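Local coordinates for protein isatin hydrolase (Ralstonia solanacearum, PDB 5NMP) that hydrolyses isatin, opening its five-membered ring to give isatinate, with a manganese ion bound in the active site, at residues E180-L185 with T217-A222; D124-V129 with T201-S206. All blocks are in the same frame, centred on the assembly; numbering follows the deposited sequence.

Contact 1: residues E180-L185 with T217-A222; sequences EAVEWL and TLMHGA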
ATOM      1  N   GLU A 180       5.154  -4.945 -30.910  1.00 54.66           N
ATOM      2  CA  GLU A 180       3.852  -5.292 -31.466  1.00 58.10           C
ATOM      3  C   GLU A 180       2.904  -5.808 -30.387  1.00 55.89           C
ATOM      4  O   GLU A 180       1.713  -5.507 -30.409  1.00 56.87           O
ATOM      5  CB  GLU A 180       4.001  -6.331 -32.582  1.00 68.74           C
ATOM      6  CG  GLU A 180       4.717  -5.825 -33.834  1.00 80.78           C
ATOM      7  CD  GLU A 180       6.234  -5.749 -33.678  1.00 89.98           C
ATOM      8  OE1 GLU A 180       6.752  -6.079 -32.587  1.00 86.52           O
ATOM      9  OE2 GLU A 180       6.913  -5.358 -34.653  1.00 96.82           O
ATOM     10  N   ALA A 181       3.438  -6.577 -29.443  1.00 52.27           N
ATOM     11  CA  ALA A 181       2.635  -7.099 -28.341  1.00 49.22           C
ATOM     12  C   ALA A 181       2.136  -5.967 -27.446  1.00 48.70           C
ATOM     13  O   ALA A 181       0.975  -5.948 -27.039  1.00 50.48           O
ATOM     14  CB  ALA A 181       3.434  -8.103 -27.531  1.00 46.49           C
ATOM     15  N   VAL A 182       3.023  -5.027 -27.143  1.00 48.23           N
ATOM     16  CA  VAL A 182       2.658  -3.862 -26.350  1.00 43.90           C
ATOM     17  C   VAL A 182       1.582  -3.047 -27.068  1.00 47.35           C
ATOM     18  O   VAL A 182       0.598  -2.631 -26.455  1.00 47.15           O
ATOM     19  CB  VAL A 182       3.886  -2.974 -26.056  1.00 50.22           C
ATOM     20  CG1 VAL A 182       3.471  -1.707 -25.319  1.00 51.09           C
ATOM     21  CG2 VAL A 182       4.915  -3.747 -25.242  1.00 43.29           C
ATOM     22  N   GLU A 183       1.765  -2.836 -28.369  1.00 48.19           N
ATOM     23  CA  GLU A 183       0.784  -2.114 -29.177  1.00 48.26           C
ATOM     24  C   GLU A 183      -0.571  -2.825 -29.199  1.00 49.13           C
ATOM     25  O   GLU A 183      -1.617  -2.184 -29.118  1.00 54.15           O
ATOM     26  CB  GLU A 183       1.299  -1.929 -30.608  1.00 50.84           C
ATOM     27  CG  GLU A 183       2.439  -0.931 -30.732  1.00 60.12           C
ATOM     28  CD  GLU A 183       3.045  -0.892 -32.126  1.00 66.83           C
ATOM     29  OE1 GLU A 183       2.777  -1.813 -32.929  1.00 70.77           O
ATOM     30  OE2 GLU A 183       3.795   0.065 -32.414  1.00 70.20           O
ATOM     31  N   TRP A 184      -0.542  -4.151 -29.301  1.00 48.30           N
ATOM     32  CA  TRP A 184      -1.760  -4.956 -29.337  1.00 49.61           C
ATOM     33  C   TRP A 184      -2.510  -4.897 -28.007  1.00 52.03           C
ATOM     34  O   TRP A 184      -3.727  -4.708 -27.981  1.00 55.41           O
ATOM     35  CB  TRP A 184      -1.419  -6.407 -29.693  1.00 50.17           C
ATOM     36  CG  TRP A 184      -2.607  -7.296 -29.900  1.00 52.09           C
ATOM     37  CD1 TRP A 184      -3.376  -7.385 -31.022  1.00 54.80           C
ATOM     38  CD2 TRP A 184      -3.145  -8.242 -28.969  1.00 57.52           C
ATOM     39  NE1 TRP A 184      -4.367  -8.319 -30.846  1.00 56.62           N
ATOM     40  CE2 TRP A 184      -4.249  -8.861 -29.593  1.00 61.37           C
ATOM     41  CE3 TRP A 184      -2.807  -8.622 -27.667  1.00 54.98           C
ATOM     42  CZ2 TRP A 184      -5.015  -9.837 -28.960  1.00 61.29           C
ATOM     43  CZ3 TRP A 184      -3.568  -9.593 -27.040  1.00 59.07           C
ATOM     44  CH2 TRP A 184      -4.661 -10.189 -27.688  1.00 60.89           C
ATOM     45  N   LEU A 185      -1.779  -5.054 -26.908  1.00 47.61           N
ATOM     46  CA  LEU A 185      -2.371  -4.998 -25.574  1.00 48.25           C
ATOM     47  C   LEU A 185      -3.055  -3.660 -25.302  1.00 51.54           C
ATOM     48  O   LEU A 185      -4.121  -3.612 -24.689  1.00 55.32           O
ATOM     49  CB  LEU A 185      -1.307  -5.260 -24.504  1.00 45.63           C
ATOM     50  CG  LEU A 185      -0.857  -6.711 -24.339  1.00 49.68           C
ATOM     51  CD1 LEU A 185       0.162  -6.828 -23.222  1.00 50.53           C
ATOM     52  CD2 LEU A 185      -2.054  -7.612 -24.068  1.00 52.45           C
ATOM     53  N   THR A 217       7.702   3.131 -22.902  1.00 49.33           N
ATOM     54  CA  THR A 217       7.375   4.233 -23.799  1.00 49.84           C
ATOM     55  C   THR A 217       5.891   4.298 -24.142  1.00 53.25           C
ATOM     56  O   THR A 217       5.279   5.365 -24.064  1.00 53.48           O
ATOM     57  CB  THR A 217       8.170   4.141 -25.119  1.00 50.71           C
ATOM     58  OG1 THR A 217       9.574   4.126 -24.838  1.00 51.03           O
ATOM     59  CG2 THR A 217       7.851   5.326 -26.009  1.00 43.75           C
ATOM     60  N   LEU A 218       5.314   3.161 -24.515  1.00 53.88           N
ATOM     61  CA  LEU A 218       3.953   3.147 -25.036  1.00 41.90           C
ATOM     62  C   LEU A 218       2.892   3.055 -23.939  1.00 46.61           C
ATOM     63  O   LEU A 218       1.840   3.685 -24.048  1.00 46.53           O
ATOM     64  CB  LEU A 218       3.782   2.000 -26.037  1.00 46.09           C
ATOM     65  CG  LEU A 218       4.699   2.058 -27.268  1.00 51.45           C
ATOM     66  CD1 LEU A 218       4.467   0.865 -28.195  1.00 47.07           C
ATOM     67  CD2 LEU A 218       4.545   3.374 -28.031  1.00 43.92           C
ATOM     68  N   MET A 219       3.157   2.285 -22.886  1.00 44.62           N
ATOM     69  CA  MET A 219       2.185   2.154 -21.799  1.00 47.19           C
ATOM     70  C   MET A 219       2.038   3.468 -21.045  1.00 48.77           C
ATOM     71  O   MET A 219       0.928   3.962 -20.863  1.00 45.40           O
ATOM     72  CB  MET A 219       2.577   1.036 -20.831  1.00 45.88           C
ATOM     73  CG  MET A 219       2.554  -0.356 -21.446  1.00 51.73           C
ATOM     74  SD  MET A 219       0.900  -1.053 -21.590  1.00 60.56           S
ATOM     75  CE  MET A 219       0.459  -1.122 -19.875  1.00 74.90           C
ATOM     76  N   HIS A 220       3.157   4.040 -20.613  1.00 41.18           N
ATOM     77  CA  HIS A 220       3.121   5.327 -19.931  1.00 46.01           C
ATOM     78  C   HIS A 220       2.679   6.420 -20.900  1.00 49.77           C
ATOM     79  O   HIS A 220       2.044   7.397 -20.501  1.00 52.70           O
ATOM     80  CB  HIS A 220       4.485   5.655 -19.324  1.00 42.30           C
ATOM     81  CG  HIS A 220       4.939   4.664 -18.301  1.00 60.05           C
ATOM     82  ND1 HIS A 220       4.060   3.988 -17.478  1.00 58.42           N
ATOM     83  CD2 HIS A 220       6.174   4.217 -17.972  1.00 56.35           C
ATOM     84  CE1 HIS A 220       4.734   3.177 -16.686  1.00 54.88           C
ATOM     85  NE2 HIS A 220       6.022   3.297 -16.965  1.00 54.03           N
ATOM     86  N   GLY A 221       3.001   6.234 -22.179  1.00 49.54           N
ATOM     87  CA  GLY A 221       2.602   7.166 -23.217  1.00 49.07           C
ATOM     88  C   GLY A 221       1.107   7.129 -23.469  1.00 51.82           C
ATOM     89  O   GLY A 221       0.542   8.055 -24.054  1.00 54.21           O
ATOM     90  N   ALA A 222       0.465   6.051 -23.029  1.00 47.55           N
ATOM     91  CA  ALA A 222      -0.977   5.909 -23.165  1.00 46.97           C
ATOM     92  C   ALA A 222      -1.643   5.982 -21.798  1.00 51.71           C
ATOM     93  O   ALA A 222      -2.742   5.460 -21.602  1.00 58.51           O
ATOM     94  CB  ALA A 222      -1.325   4.602 -23.860  1.00 46.26           C
TER
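With chi1 at 176°, Val182 holds CG1 anti to its backbone nitrogen, and this methyl is the one that reaches Leu218; CG2 lies beside the nitrogen instead. Leu218 turns its CG beside its own backbone nitrogen (chi1 -60°) and continues extended, which carries CD1 out toward helix 179-187. The two side chains cross at an angle, and Val182 CG1 sits 3.8 Å from Leu218 CB. The same methyl also touches Met219, with 4.2 Å between Val182 CG1 and Met219 CG. Helices 179-187 and 214-221 run nearly parallel here, their local axes 20° apart and 9.9 Å from each other at closest approach. Each leads into one of two adjacent parallel strands, 193-195 and 225-228, and helix 214-221 is the link of a beta-alpha-beta crossover between them. Leu185 and Met219 both reach Phe194 on the first of these strands, while Ile186 extends the apolar surface against Leu218 and Met219. At the exposed margin Glu183 contributes its aliphatic stem: Glu183 CG lies 3.7 Å from Leu218 CD1. Beyond it the carboxylate turns to its own helix, where OE2 is hydrogen-bonded to Gln179 one turn earlier.

Contact 2: residues D124-V129 with T201-S206; sequences DWLLTV and TDAGQS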
ATOM      1  N   ASP A 124      16.124 -14.520 -22.806  1.00 57.71           N
ATOM      2  CA  ASP A 124      15.810 -13.370 -23.651  1.00 58.82           C
ATOM      3  C   ASP A 124      14.498 -13.564 -24.397  1.00 57.23           C
ATOM      4  O   ASP A 124      14.217 -12.861 -25.371  1.00 60.82           O
ATOM      5  CB  ASP A 124      16.938 -13.112 -24.645  1.00 56.08           C
ATOM      6  CG  ASP A 124      18.152 -12.498 -23.992  1.00 69.92           C
ATOM      7  OD1 ASP A 124      19.263 -13.045 -24.158  1.00 71.90           O
ATOM      8  OD2 ASP A 124      17.995 -11.461 -23.314  1.00 69.16           O
ATOM      9  N   TRP A 125      13.701 -14.520 -23.927  1.00 52.74           N
ATOM     10  CA  TRP A 125      12.442 -14.879 -24.571  1.00 52.24           C
ATOM     11  C   TRP A 125      11.495 -13.687 -24.682  1.00 52.88           C
ATOM     12  O   TRP A 125      11.359 -12.896 -23.749  1.00 54.98           O
ATOM     13  CB  TRP A 125      11.774 -16.018 -23.802  1.00 53.25           C
ATOM     14  CG  TRP A 125      10.599 -16.629 -24.498  1.00 53.90           C
ATOM     15  CD1 TRP A 125      10.625 -17.627 -25.426  1.00 52.96           C
ATOM     16  CD2 TRP A 125       9.220 -16.292 -24.308  1.00 54.26           C
ATOM     17  NE1 TRP A 125       9.347 -17.928 -25.831  1.00 54.52           N
ATOM     18  CE2 TRP A 125       8.466 -17.122 -25.160  1.00 52.87           C
ATOM     19  CE3 TRP A 125       8.551 -15.364 -23.502  1.00 53.47           C
ATOM     20  CZ2 TRP A 125       7.077 -17.056 -25.230  1.00 50.03           C
ATOM     21  CZ3 TRP A 125       7.171 -15.299 -23.573  1.00 53.78           C
ATOM     22  CH2 TRP A 125       6.449 -16.140 -24.431  1.00 53.67           C
ATOM     23  N   LEU A 126      10.842 -13.567 -25.832  1.00 52.27           N
ATOM     24  CA  LEU A 126       9.972 -12.433 -26.099  1.00 49.62           C
ATOM     25  C   LEU A 126       8.506 -12.838 -26.186  1.00 52.63           C
ATOM     26  O   LEU A 126       8.142 -13.747 -26.934  1.00 57.23           O
ATOM     27  CB  LEU A 126      10.397 -11.736 -27.393  1.00 50.91           C
ATOM     28  CG  LEU A 126      11.826 -11.197 -27.413  1.00 55.94           C
ATOM     29  CD1 LEU A 126      12.154 -10.574 -28.757  1.00 54.55           C
ATOM     30  CD2 LEU A 126      12.028 -10.194 -26.287  1.00 58.31           C
ATOM     31  N   LEU A 127       7.674 -12.151 -25.409  1.00 51.15           N
ATOM     32  CA  LEU A 127       6.227 -12.321 -25.467  1.00 48.54           C
ATOM     33  C   LEU A 127       5.688 -11.718 -26.760  1.00 55.22           C
ATOM     34  O   LEU A 127       5.843 -10.522 -27.010  1.00 58.96           O
ATOM     35  CB  LEU A 127       5.563 -11.666 -24.254  1.00 45.42           C
ATOM     36  CG  LEU A 127       4.041 -11.754 -24.144  1.00 42.26           C
ATOM     37  CD1 LEU A 127       3.600 -13.200 -24.060  1.00 39.89           C
ATOM     38  CD2 LEU A 127       3.557 -10.980 -22.935  1.00 41.11           C
ATOM     39  N   THR A 128       5.059 -12.549 -27.583  1.00 55.09           N
ATOM     40  CA  THR A 128       4.590 -12.099 -28.886  1.00 51.09           C
ATOM     41  C   THR A 128       3.069 -12.041 -28.963  1.00 50.47           C
ATOM     42  O   THR A 128       2.369 -12.580 -28.104  1.00 51.03           O
ATOM     43  CB  THR A 128       5.111 -13.012 -30.009  1.00 53.66           C
ATOM     44  OG1 THR A 128       4.590 -14.334 -29.831  1.00 54.95           O
ATOM     45  CG2 THR A 128       6.625 -13.065 -29.988  1.00 49.88           C
ATOM     46  N   VAL A 129       2.565 -11.376 -29.999  1.00 49.93           N
ATOM     47  CA  VAL A 129       1.132 -11.300 -30.243  1.00 53.05           C
ATOM     48  C   VAL A 129       0.564 -12.695 -30.488  1.00 60.46           C
ATOM     49  O   VAL A 129      -0.511 -13.036 -29.987  1.00 60.72           O
ATOM     50  CB  VAL A 129       0.812 -10.389 -31.447  1.00 51.03           C
ATOM     51  CG1 VAL A 129      -0.678 -10.394 -31.747  1.00 52.09           C
ATOM     52  CG2 VAL A 129       1.296  -8.975 -31.179  1.00 54.00           C
ATOM     53  N   THR A 201       9.950  -3.904 -16.759  1.00 49.54           N
ATOM     54  CA  THR A 201       8.781  -4.380 -17.502  1.00 51.47           C
ATOM     55  C   THR A 201       9.165  -4.706 -18.935  1.00 49.75           C
ATOM     56  O   THR A 201       8.522  -5.525 -19.588  1.00 52.78           O
ATOM     57  CB  THR A 201       7.627  -3.358 -17.523  1.00 49.87           C
ATOM     58  OG1 THR A 201       8.095  -2.116 -18.062  1.00 52.35           O
ATOM     59  CG2 THR A 201       7.073  -3.138 -16.124  1.00 46.82           C
ATOM     60  N   ASP A 202      10.215  -4.053 -19.417  1.00 49.73           N
ATOM     61  CA  ASP A 202      10.723  -4.304 -20.757  1.00 52.88           C
ATOM     62  C   ASP A 202      11.779  -5.392 -20.760  1.00 52.98           C
ATOM     63  O   ASP A 202      12.417  -5.652 -19.741  1.00 52.17           O
ATOM     64  CB  ASP A 202      11.308  -3.029 -21.358  1.00 57.96           C
ATOM     65  CG  ASP A 202      10.247  -2.118 -21.922  1.00 63.91           C
ATOM     66  OD1 ASP A 202       9.745  -2.421 -23.024  1.00 66.49           O
ATOM     67  OD2 ASP A 202       9.920  -1.104 -21.271  1.00 65.15           O
ATOM     68  N   ALA A 203      11.957  -6.026 -21.915  1.00 52.76           N
ATOM     69  CA  ALA A 203      13.060  -6.955 -22.104  1.00 49.16           C
ATOM     70  C   ALA A 203      14.364  -6.181 -22.004  1.00 51.86           C
ATOM     71  O   ALA A 203      14.476  -5.077 -22.533  1.00 50.74           O
ATOM     72  CB  ALA A 203      12.949  -7.662 -23.440  1.00 49.44           C
ATOM     73  N   GLY A 204      15.341  -6.758 -21.312  1.00 45.20           N
ATOM     74  CA  GLY A 204      16.604  -6.087 -21.063  1.00 47.55           C
ATOM     75  C   GLY A 204      17.299  -5.600 -22.320  1.00 50.55           C
ATOM     76  O   GLY A 204      17.897  -4.526 -22.330  1.00 56.38           O
ATOM     77  N   GLN A 205      17.199  -6.384 -23.387  1.00 46.25           N
ATOM     78  CA  GLN A 205      17.906  -6.081 -24.625  1.00 48.54           C
ATOM     79  C   GLN A 205      17.140  -5.114 -25.525  1.00 49.50           C
ATOM     80  O   GLN A 205      17.609  -4.766 -26.608  1.00 53.78           O
ATOM     81  CB  GLN A 205      18.205  -7.373 -25.386  1.00 44.92           C
ATOM     82  CG  GLN A 205      19.238  -8.250 -24.707  1.00 47.83           C
ATOM     83  CD  GLN A 205      20.596  -7.584 -24.624  1.00 54.64           C
ATOM     84  OE1 GLN A 205      21.300  -7.458 -25.627  1.00 61.74           O
ATOM     85  NE2 GLN A 205      20.968  -7.149 -23.428  1.00 57.14           N
ATOM     86  N   SER A 206      15.973  -4.667 -25.072  1.00 45.92           N
ATOM     87  CA  SER A 206      15.136  -3.786 -25.880  1.00 45.78           C
ATOM     88  C   SER A 206      15.633  -2.344 -25.865  1.00 49.19           C
ATOM     89  O   SER A 206      15.010  -1.459 -26.451  1.00 52.47           O
ATOM     90  CB  SER A 206      13.688  -3.835 -25.398  1.00 45.42           C
ATOM     91  OG  SER A 206      13.560  -3.229 -24.126  1.00 50.39           O
TER
HETATM   92  O   HOH W   1      16.190  -9.268 -23.245  1.00 44.04           O
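Asp124 turns the end of its side chain toward Gln205, with OD2 3.7 Å from Gln205 CG. The two side chains approach obliquely, their carboxylate and amide planes 54° apart. The principal polar connection runs through a water, which donates to Asp124 OD2 at 2.8 Å and accepts from the backbone N of Gln205 at 3.1 Å. The other carboxylate oxygen, OD1, is hydrogen-bonded to His173 ND1. Gln205 bends at chi2 (-64°), and its NE2 bonds to the carbonyls of Asp170 and Ala172, so both side chains tie back to the chain around 170-173. Trp125 turns away from 201-206 and meets Phe131 edge-to-face. Next comes Leu126, whose CD2 lies 3.9 Å from Ala203 CB, the apolar part of the contact. The backbone of this region pairs in a short two-stranded parallel sheet with strand 176-177, and Thr128 then serves as N-cap of helix 129-139, its OG1 bonded to Phe131 N. Opposite Leu126, the chain turns after Ala203, whose carbonyl oxygen accepts two bonds from Ser206: OG at 2.6 Å, lying in the carbonyl plane, and the backbone N at 3.0 Å. Strand 126-127 thus meets the loop before helix 214-221 through Leu126 and Ala203, and the residues before the strand add the water bridge from Asp124. With His173 and a water as partners of its two oxygens, Asp124 is probably ionised, and the water, polarised by the carboxylate, should be a better acceptor for the Gln205 N-H.

The centres of the two contacts lie 13 Å apart, and their segments alternate along the chain. Between 124-129 and 180-185 the packing is direct: Ala181 CB comes within 3.5 Å of Leu127 O, and Val129 CG2 approaches Glu180 O at 3.6 Å and Trp184 CB at 4.0 Å. Asp202 of 201-206 is hydrogen-bonded to Cys215 N and His216 ND1, near the start of the helix that carries 217-222. The manganese ion is held by His76, His80 and Asp82; the Met219 side chain of contact 1 is about 12 Å from the ion and about 8 Å from the side chain of Asp82, whereas contact 2 lies away from the known metal-binding residues.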